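Local coordinates for protein argininosuccinate lyase (Chelativorans sp., PDB 6G3I) that probably catalyses the cleavage of argininosuccinate into fumarate and L-arginine, the last step of arginine biosynthesis, in a four-chain assembly, at residues T9-A14 / A277-I282; V269-A274 / Q285-D290; M106-S111 / T206-N211. One frame throughout, in Å; residues are numbered along the deposited sequence.

Contact 1: T9-A14 / A277-I282; sequences TRIGRA and AGTSSI. With EKN ((2~{S})-2-(2-azanylethylamino)butanedioic acid), chain B.
The signature loop of the aspartase/fumarase superfamily, which here runs through Thr279, Ser280 and Ser281, is backed on one side by the N-terminal arm, whose type II' beta turn from Ile11 to Ala14 folds round Thr279. The methyl does the touching: CG2 of Thr279 lies 3.2 Å from Ile11 O and 3.6 Å from Ala14 CB. With OG1 anti to the backbone N (chi1 -177°), CG2 is pushed toward the turn, while OG1 is left to hydrogen-bond to Lys286 O and to accept from a water that Arg13 N also holds. A second water bridges the backbones, donating to Thr9 O and accepting from Thr279 N. Arg10 adds the direct bond between the two segments. Its chain bends at chi2 and chi3 and brings Arg10 NH1 to 2.8 Å from Ala277 O, which lies tilted out of the guanidinium plane. Ala14 CB sits over one face of that guanidinium, and NE and NH2 are taken by Gly16 O, Thr15 O and Ala274 O, so bonds on all three nitrogens limit its rotation. Gly12 N donates to Glu387 OE2 of the second subunit. Beyond Thr279 the loop bends in an ST turn, Ile282 N giving its hydrogen to Ser280 OG at 3.0 Å. This presents Ser281 to the bound aminoethylaspartic acid: Ser281 N points almost straight (169°) at carboxylate OD2, 3.0 Å off, and Ser281 OG donates to OD1 at 2.8 Å.

Contact 2: V269-A274 / Q285-D290; sequences VAELDA and QKKNPD. With EKN ((2~{S})-2-(2-azanylethylamino)butanedioic acid), chain B.
Lys287 drives its ammonium into the backbone of 269-274 almost head-on: NZ lies 2.7 Å from Leu272 O with a C=O...N angle of 167°, nearly in line with the carbonyl. The same nitrogen forms a salt bridge with Glu271, meeting OE1 at 2.8 Å on the less common anti lone pair, the one turned away from the other oxygen. Two oxygens therefore fix one charge. The lysine gets there because CG is anti to the backbone N (chi1 -165°) and the chain stays extended until a bend at chi4; the extended glutamate crosses it at about a right angle. Beside this, Leu272 CD1 packs on the Pro289 ring, 3.8 Å from CB. While Lys287 faces the strand, its neighbours serve the ligand: Lys286 NZ, 2.9 Å from OXT of the bound aminoethylaspartic acid, also donates to Asn288 OD1, and Asn288 ND2 donates to the same OXT at 2.7 Å. Thr158 OG1 of the second subunit is also hydrogen-bonded to Lys286 NZ. Strand 270-271 pairs antiparallel with 350-351; Leu272 rests on helices 236-262 and 329-348, and Pro289, packed against Gln260 of helix 236-262, is the N-cap of helix 290-301.

Contact 3: M106-S111 / T206-N211; sequences MHIGRS and TGWPLN. With EKN ((2~{S})-2-(2-azanylethylamino)butanedioic acid), chain C.
Arg110 NE donates to His107 ND1 at 3.1 Å, nearly straight (170°) and in both planes, which probably holds the imidazole with NE2 toward Ser281 OG of the third subunit; the guanidinium also bonds His47 and Tyr88. This bond spans the type II turn from His107 to Arg110, whose middle residues meet 206-211. Ile108 CG2 stands over the Trp208 indole in a CH-pi contact, 3.4 Å from the centroid of the five-membered ring and 12° off its normal. Gly109 follows at positive phi, where a beta carbon would collide with Leu210; Gly109 O touches Leu210 CD1 at 3.4 Å. Thr206 OG1, in plane at the indole edge, lies 3.6 Å from Gly109 CA. With an alanine at Trp208 the Ile108 methyl would probably lose its aromatic floor, and Asp372 and Arg376 of the fourth subunit their hydrogen-bond and cation-pi partner. No hydrogen bond joins the segments, so the contact holds by apolar packing, while three polar groups reach further: Trp208 NE1 to Asp372 of the fourth subunit, His107 NE2 to the third, and Ser111, N-cap of helix 112-147, to the ligand site.

From the N terminus, 9-14 comes first and waits until 277-282 to close contact 1, a loop of 262 mostly helical residues. Within that span contact 3 opens at 106-111 and closes at 206-211, joining the loops that precede helices 112-147 and 212-218. Contact 2 opens at 269-274, ahead of 277-282, and closes beyond it at 285-290, so it crosses contact 1. The two touch directly: Gly278 O meets Asn288 N, and Arg13 NH1 meets Gln285 O, binding the N-terminal arm, strand 270-271 and the start of helix 290-301 round one ligand. Contact 3 lies, centre to centre, about 61 Å from contact 1 and 60 Å from contact 2, and borders a different active site, built with other subunits.

Contact 1: T9-A14 / A277-I282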
loop_
_atom_site.group_PDB
_atom_site.type_symbol
_atom_site.label_atom_id
_atom_site.label_comp_id
_atom_site.label_asym_id
_atom_site.label_seq_id
_atom_site.Cartn_x
_atom_site.Cartn_y
_atom_site.Cartn_z
ATOM N N THR A 9 -11.785 33.334 4.951
ATOM C CA THR A 9 -12.728 32.230 4.831
ATOM C C THR A 9 -13.869 32.319 5.833
ATOM O O THR A 9 -14.867 31.608 5.673
ATOM C CB THR A 9 -12.011 30.887 5.015
ATOM O OG1 THR A 9 -11.589 30.741 6.379
ATOM C CG2 THR A 9 -10.802 30.790 4.095
ATOM N N ARG A 10 -13.750 33.162 6.859
ATOM C CA ARG A 10 -14.799 33.307 7.867
ATOM C C ARG A 10 -15.822 34.312 7.347
ATOM O O ARG A 10 -15.863 35.480 7.739
ATOM C CB ARG A 10 -14.209 33.726 9.204
ATOM C CG ARG A 10 -13.032 32.868 9.643
ATOM C CD ARG A 10 -13.359 31.378 9.645
ATOM N NE ARG A 10 -14.388 31.028 10.620
ATOM C CZ ARG A 10 -14.809 29.788 10.850
ATOM N NH1 ARG A 10 -14.295 28.771 10.171
ATOM N NH2 ARG A 10 -15.746 29.562 11.760
ATOM N N ILE A 11 -16.662 33.828 6.435
ATOM C CA ILE A 11 -17.736 34.605 5.841
ATOM C C ILE A 11 -19.017 33.789 5.953
ATOM O O ILE A 11 -18.998 32.608 6.302
ATOM C CB ILE A 11 -17.441 34.973 4.372
ATOM C CG1 ILE A 11 -17.300 33.705 3.523
ATOM C CG2 ILE A 11 -16.174 35.811 4.302
ATOM C CD1 ILE A 11 -17.033 33.963 2.050
ATOM N N GLY A 12 -20.139 34.439 5.655
ATOM C CA GLY A 12 -21.421 33.754 5.696
ATOM C C GLY A 12 -21.633 33.040 7.015
ATOM O O GLY A 12 -21.479 33.625 8.095
ATOM N N ARG A 13 -21.984 31.756 6.937
ATOM C CA ARG A 13 -22.245 30.959 8.130
ATOM C C ARG A 13 -20.978 30.517 8.849
ATOM O O ARG A 13 -21.078 29.870 9.897
ATOM C CB ARG A 13 -23.068 29.721 7.775
ATOM C CG ARG A 13 -24.310 30.003 6.938
ATOM C CD ARG A 13 -25.248 28.799 6.913
ATOM N NE ARG A 13 -25.481 28.266 8.253
ATOM C CZ ARG A 13 -25.975 27.059 8.512
ATOM N NH1 ARG A 13 -26.296 26.235 7.524
ATOM N NH2 ARG A 13 -26.143 26.673 9.769
ATOM N N ALA A 14 -19.796 30.828 8.316
ATOM C CA ALA A 14 -18.537 30.532 9.001
ATOM C C ALA A 14 -18.234 31.701 9.933
ATOM O O ALA A 14 -17.398 32.564 9.661
ATOM C CB ALA A 14 -17.419 30.292 7.996
ATOM N N ALA A 277 -16.117 24.461 11.585
ATOM C CA ALA A 277 -16.776 24.323 10.297
ATOM C C ALA A 277 -16.434 25.521 9.425
ATOM O O ALA A 277 -16.057 26.588 9.914
ATOM C CB ALA A 277 -18.297 24.201 10.455
ATOM N N GLY A 278 -16.560 25.324 8.117
ATOM C CA GLY A 278 -16.368 26.393 7.159
ATOM C C GLY A 278 -17.615 26.585 6.325
ATOM O O GLY A 278 -18.696 26.137 6.718
ATOM N N THR A 279 -17.488 27.242 5.176
ATOM C CA THR A 279 -18.622 27.433 4.285
ATOM C C THR A 279 -18.107 27.553 2.856
ATOM O O THR A 279 -16.905 27.460 2.595
ATOM C CB THR A 279 -19.450 28.658 4.694
ATOM O OG1 THR A 279 -20.591 28.779 3.835
ATOM C CG2 THR A 279 -18.618 29.928 4.613
ATOM N N SER A 280 -19.035 27.760 1.928
ATOM C CA SER A 280 -18.730 27.798 0.508
ATOM C C SER A 280 -18.596 29.236 0.022
ATOM O O SER A 280 -19.251 30.150 0.530
ATOM C CB SER A 280 -19.823 27.085 -0.289
ATOM O OG SER A 280 -19.664 27.297 -1.680
ATOM N N SER A 281 -17.729 29.427 -0.974
ATOM C CA SER A 281 -17.596 30.721 -1.629
ATOM C C SER A 281 -18.726 30.999 -2.612
ATOM O O SER A 281 -18.787 32.102 -3.163
ATOM C CB SER A 281 -16.252 30.801 -2.360
ATOM O OG SER A 281 -16.248 29.970 -3.508
ATOM N N ILE A 282 -19.619 30.035 -2.836
ATOM C CA ILE A 282 -20.676 30.168 -3.832
ATOM C C ILE A 282 -22.031 29.839 -3.212
ATOM O O ILE A 282 -23.035 30.495 -3.509
ATOM C CB ILE A 282 -20.392 29.270 -5.054
ATOM C CG1 ILE A 282 -21.559 29.322 -6.045
ATOM C CG2 ILE A 282 -20.114 27.832 -4.618
ATOM C CD1 ILE A 282 -21.267 28.666 -7.380
HETATM O OD1 EKN B . -16.860 27.272 -3.756
HETATM C CG EKN B . -16.816 26.569 -2.657
HETATM O OD2 EKN B . -16.209 26.920 -1.620
HETATM C CB EKN B . -17.504 25.274 -2.561
HETATM C CA EKN B . -17.324 24.564 -1.241
HETATM C C EKN B . -18.374 23.506 -1.014
HETATM O OXT EKN B . -19.107 23.744 -0.049
HETATM O O EKN B . -18.427 22.523 -1.749
HETATM N N EKN B . -15.903 23.972 -1.198
HETATM C CAG EKN B . -15.596 23.188 0.084
HETATM C CAF EKN B . -14.695 23.910 1.080
HETATM N NAA EKN B . -15.539 24.456 2.249
HETATM O O HOH W 1 -14.841 28.704 5.632
HETATM O O HOH W 2 -22.257 30.971 4.141
#

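Contact 2: V269-A274 / Q285-D290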
loop_
_atom_site.group_PDB
_atom_site.type_symbol
_atom_site.label_atom_id
_atom_site.label_comp_id
_atom_site.label_asym_id
_atom_site.label_seq_id
_atom_site.Cartn_x
_atom_site.Cartn_y
_atom_site.Cartn_z
ATOM N N VAL A 269 -28.593 14.833 13.714
ATOM C CA VAL A 269 -28.572 14.495 15.131
ATOM C C VAL A 269 -27.400 15.147 15.850
ATOM O O VAL A 269 -27.271 15.001 17.072
ATOM C CB VAL A 269 -28.539 12.965 15.339
ATOM C CG1 VAL A 269 -29.753 12.319 14.686
ATOM C CG2 VAL A 269 -27.248 12.358 14.801
ATOM N N ALA A 270 -26.543 15.866 15.128
ATOM C CA ALA A 270 -25.418 16.568 15.727
ATOM C C ALA A 270 -25.046 17.734 14.824
ATOM O O ALA A 270 -25.377 17.754 13.635
ATOM C CB ALA A 270 -24.215 15.643 15.929
ATOM N N GLU A 271 -24.357 18.710 15.406
ATOM C CA GLU A 271 -23.899 19.873 14.662
ATOM C C GLU A 271 -22.506 20.246 15.138
ATOM O O GLU A 271 -22.258 20.318 16.345
ATOM C CB GLU A 271 -24.856 21.059 14.833
ATOM C CG GLU A 271 -24.450 22.292 14.037
ATOM C CD GLU A 271 -25.523 23.364 14.018
ATOM O OE1 GLU A 271 -25.183 24.537 13.758
ATOM O OE2 GLU A 271 -26.704 23.039 14.265
ATOM N N LEU A 272 -21.601 20.468 14.190
ATOM C CA LEU A 272 -20.264 20.928 14.534
ATOM C C LEU A 272 -20.333 22.333 15.110
ATOM O O LEU A 272 -21.136 23.162 14.674
ATOM C CB LEU A 272 -19.356 20.918 13.301
ATOM C CG LEU A 272 -18.945 19.568 12.709
ATOM C CD1 LEU A 272 -18.172 19.790 11.422
ATOM C CD2 LEU A 272 -18.113 18.762 13.694
ATOM N N ASP A 273 -19.492 22.598 16.106
ATOM C CA ASP A 273 -19.343 23.960 16.593
ATOM C C ASP A 273 -18.888 24.860 15.453
ATOM O O ASP A 273 -18.060 24.470 14.626
ATOM C CB ASP A 273 -18.338 24.011 17.742
ATOM C CG ASP A 273 -18.298 25.366 18.415
ATOM O OD1 ASP A 273 -17.530 26.241 17.959
ATOM O OD2 ASP A 273 -19.042 25.557 19.399
ATOM N N ALA A 274 -19.442 26.073 15.406
ATOM C CA ALA A 274 -19.103 27.004 14.335
ATOM C C ALA A 274 -17.597 27.116 14.137
ATOM O O ALA A 274 -17.131 27.319 13.008
ATOM C CB ALA A 274 -19.696 28.382 14.635
ATOM N N GLN A 285 -25.591 28.527 2.041
ATOM C CA GLN A 285 -26.178 27.705 3.094
ATOM C C GLN A 285 -25.180 26.755 3.738
ATOM O O GLN A 285 -25.473 26.200 4.803
ATOM C CB GLN A 285 -27.360 26.894 2.550
ATOM C CG GLN A 285 -27.013 25.584 1.818
ATOM C CD GLN A 285 -26.549 25.799 0.390
ATOM O OE1 GLN A 285 -26.531 26.924 -0.107
ATOM N NE2 GLN A 285 -26.186 24.712 -0.282
ATOM N N LYS A 286 -24.021 26.551 3.123
ATOM C CA LYS A 286 -23.133 25.480 3.554
ATOM C C LYS A 286 -22.574 25.722 4.947
ATOM O O LYS A 286 -22.085 26.811 5.261
ATOM C CB LYS A 286 -21.977 25.313 2.570
ATOM C CG LYS A 286 -22.338 24.578 1.282
ATOM C CD LYS A 286 -22.946 23.208 1.562
ATOM C CE LYS A 286 -22.399 22.141 0.627
ATOM N NZ LYS A 286 -21.006 21.799 0.968
ATOM N N LYS A 287 -22.638 24.686 5.774
ATOM C CA LYS A 287 -21.844 24.592 6.993
ATOM C C LYS A 287 -20.996 23.338 6.815
ATOM O O LYS A 287 -21.450 22.222 7.094
ATOM C CB LYS A 287 -22.711 24.528 8.246
ATOM C CG LYS A 287 -21.928 24.796 9.516
ATOM C CD LYS A 287 -22.773 24.614 10.753
ATOM C CE LYS A 287 -21.895 24.437 11.976
ATOM N NZ LYS A 287 -22.521 24.975 13.211
ATOM N N ASN A 288 -19.750 23.532 6.320
ATOM C CA ASN A 288 -18.974 22.405 5.812
ATOM C C ASN A 288 -18.065 21.795 6.866
ATOM O O ASN A 288 -17.425 22.522 7.635
ATOM C CB ASN A 288 -18.124 22.851 4.628
ATOM C CG ASN A 288 -18.961 23.111 3.401
ATOM O OD1 ASN A 288 -20.014 22.502 3.224
ATOM N ND2 ASN A 288 -18.517 24.024 2.560
ATOM N N PRO A 289 -17.968 20.376 6.891
ATOM C CA PRO A 289 -17.104 19.702 7.874
ATOM C C PRO A 289 -15.644 19.658 7.435
ATOM O O PRO A 289 -15.037 18.593 7.296
ATOM C CB PRO A 289 -17.739 18.310 7.958
ATOM C CG PRO A 289 -18.257 18.069 6.590
ATOM C CD PRO A 289 -18.741 19.405 6.089
ATOM N N ASP A 290 -15.064 20.840 7.217
ATOM C CA ASP A 290 -13.674 20.917 6.779
ATOM C C ASP A 290 -12.738 20.289 7.803
ATOM O O ASP A 290 -11.754 19.638 7.438
ATOM C CB ASP A 290 -13.288 22.372 6.525
ATOM C CG ASP A 290 -14.054 22.985 5.373
ATOM O OD1 ASP A 290 -14.518 22.226 4.497
ATOM O OD2 ASP A 290 -14.189 24.226 5.339
HETATM O OD1 EKN B . -16.860 27.272 -3.756
HETATM C CG EKN B . -16.816 26.569 -2.657
HETATM O OD2 EKN B . -16.209 26.920 -1.620
HETATM C CB EKN B . -17.504 25.274 -2.561
HETATM C CA EKN B . -17.324 24.564 -1.241
HETATM C C EKN B . -18.374 23.506 -1.014
HETATM O OXT EKN B . -19.107 23.744 -0.049
HETATM O O EKN B . -18.427 22.523 -1.749
HETATM N N EKN B . -15.903 23.972 -1.198
HETATM C CAG EKN B . -15.596 23.188 0.084
HETATM C CAF EKN B . -14.695 23.910 1.080
HETATM N NAA EKN B . -15.539 24.456 2.249
#

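Contact 3: M106-S111 / T206-N211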
loop_
_atom_site.group_PDB
_atom_site.type_symbol
_atom_site.label_atom_id
_atom_site.label_comp_id
_atom_site.label_asym_id
_atom_site.label_seq_id
_atom_site.Cartn_x
_atom_site.Cartn_y
_atom_site.Cartn_z
ATOM N N MET A 106 36.666 13.454 17.255
ATOM C CA MET A 106 35.343 13.155 17.790
ATOM C C MET A 106 34.686 11.972 17.092
ATOM O O MET A 106 33.672 11.469 17.585
ATOM C CB MET A 106 34.431 14.389 17.704
ATOM C CG MET A 106 33.829 14.714 16.330
ATOM S SD MET A 106 32.270 15.611 16.514
ATOM C CE MET A 106 32.162 16.486 14.956
ATOM N N HIS A 107 35.239 11.515 15.970
ATOM C CA HIS A 107 34.681 10.408 15.206
ATOM C C HIS A 107 35.364 9.078 15.502
ATOM O O HIS A 107 35.057 8.082 14.841
ATOM C CB HIS A 107 34.780 10.717 13.708
ATOM C CG HIS A 107 33.679 10.119 12.889
ATOM N ND1 HIS A 107 32.368 10.084 13.312
ATOM C CD2 HIS A 107 33.691 9.552 11.659
ATOM C CE1 HIS A 107 31.621 9.512 12.385
ATOM N NE2 HIS A 107 32.399 9.179 11.371
ATOM N N ILE A 108 36.288 9.040 16.465
ATOM C CA ILE A 108 36.944 7.789 16.827
ATOM C C ILE A 108 35.900 6.768 17.252
ATOM O O ILE A 108 35.005 7.063 18.053
ATOM C CB ILE A 108 37.973 8.033 17.941
ATOM C CG1 ILE A 108 39.221 8.705 17.368
ATOM C CG2 ILE A 108 38.363 6.724 18.629
ATOM C CD1 ILE A 108 40.139 9.283 18.419
ATOM N N GLY A 109 36.020 5.553 16.721
ATOM C CA GLY A 109 35.130 4.475 17.109
ATOM C C GLY A 109 33.681 4.709 16.750
ATOM O O GLY A 109 32.788 4.230 17.456
ATOM N N ARG A 110 33.422 5.426 15.659
ATOM C CA ARG A 110 32.070 5.849 15.333
ATOM C C ARG A 110 31.951 6.027 13.826
ATOM O O ARG A 110 32.945 6.212 13.118
ATOM C CB ARG A 110 31.713 7.143 16.072
ATOM C CG ARG A 110 30.352 7.722 15.724
ATOM C CD ARG A 110 30.064 8.965 16.542
ATOM N NE ARG A 110 30.650 10.158 15.938
ATOM C CZ ARG A 110 30.440 11.394 16.374
ATOM N NH1 ARG A 110 29.654 11.601 17.420
ATOM N NH2 ARG A 110 31.010 12.424 15.762
ATOM N N SER A 111 30.711 5.963 13.344
ATOM C CA SER A 111 30.407 6.075 11.927
ATOM C C SER A 111 29.222 7.013 11.754
ATOM O O SER A 111 28.520 7.345 12.712
ATOM C CB SER A 111 30.089 4.701 11.320
ATOM O OG SER A 111 29.652 4.807 9.977
ATOM N N THR A 206 34.109 -1.709 16.799
ATOM C CA THR A 206 35.393 -1.032 16.688
ATOM C C THR A 206 36.374 -1.653 17.672
ATOM O O THR A 206 35.981 -2.304 18.644
ATOM C CB THR A 206 35.254 0.476 16.946
ATOM O OG1 THR A 206 36.492 1.138 16.649
ATOM C CG2 THR A 206 34.868 0.748 18.396
ATOM N N GLY A 207 37.664 -1.440 17.403
ATOM C CA GLY A 207 38.690 -1.863 18.338
ATOM C C GLY A 207 38.842 -0.925 19.513
ATOM O O GLY A 207 39.232 -1.354 20.604
ATOM N N TRP A 208 38.546 0.354 19.314
ATOM C CA TRP A 208 38.584 1.305 20.413
ATOM C C TRP A 208 37.661 0.825 21.529
ATOM O O TRP A 208 36.499 0.492 21.261
ATOM C CB TRP A 208 38.162 2.692 19.936
ATOM C CG TRP A 208 39.069 3.256 18.890
ATOM C CD1 TRP A 208 38.919 3.160 17.537
ATOM C CD2 TRP A 208 40.271 4.002 19.110
ATOM N NE1 TRP A 208 39.953 3.801 16.901
ATOM C CE2 TRP A 208 40.797 4.327 17.844
ATOM C CE3 TRP A 208 40.953 4.428 20.254
ATOM C CZ2 TRP A 208 41.971 5.060 17.689
ATOM C CZ3 TRP A 208 42.121 5.155 20.099
ATOM C CH2 TRP A 208 42.617 5.464 18.826
ATOM N N PRO A 209 38.131 0.769 22.795
ATOM C CA PRO A 209 37.283 0.200 23.858
ATOM C C PRO A 209 36.274 1.209 24.397
ATOM O O PRO A 209 36.469 1.880 25.409
ATOM C CB PRO A 209 38.308 -0.221 24.910
ATOM C CG PRO A 209 39.408 0.783 24.763
ATOM C CD PRO A 209 39.417 1.252 23.325
ATOM N N LEU A 210 35.152 1.315 23.693
ATOM C CA LEU A 210 34.090 2.211 24.113
ATOM C C LEU A 210 33.312 1.603 25.274
ATOM O O LEU A 210 33.347 0.393 25.520
ATOM C CB LEU A 210 33.132 2.510 22.958
ATOM C CG LEU A 210 33.727 2.617 21.551
ATOM C CD1 LEU A 210 32.632 2.925 20.539
ATOM C CD2 LEU A 210 34.824 3.667 21.494
ATOM N N ASN A 211 32.616 2.467 26.001
ATOM C CA ASN A 211 31.625 2.048 26.986
ATOM C C ASN A 211 30.265 2.362 26.377
ATOM O O ASN A 211 29.774 3.491 26.476
ATOM C CB ASN A 211 31.825 2.751 28.325
ATOM C CG ASN A 211 30.829 2.293 29.373
ATOM O OD1 ASN A 211 29.749 1.800 29.048
ATOM N ND2 ASN A 211 31.190 2.450 30.637
HETATM O OD1 EKN C . 30.586 6.197 8.259
HETATM C CG EKN C . 30.171 5.994 7.038
HETATM O OD2 EKN C . 30.075 6.890 6.169
HETATM C CB EKN C . 29.778 4.652 6.587
HETATM C CA EKN C . 29.280 4.589 5.163
HETATM C C EKN C . 29.322 3.189 4.605
HETATM O OXT EKN C . 30.101 3.064 3.656
HETATM O O EKN C . 28.612 2.311 5.090
HETATM N N EKN C . 27.857 5.175 5.119
HETATM C CAG EKN C . 27.214 5.140 3.727
HETATM C CAF EKN C . 27.160 6.484 3.009
HETATM N NAA EKN C . 28.251 6.540 1.921
#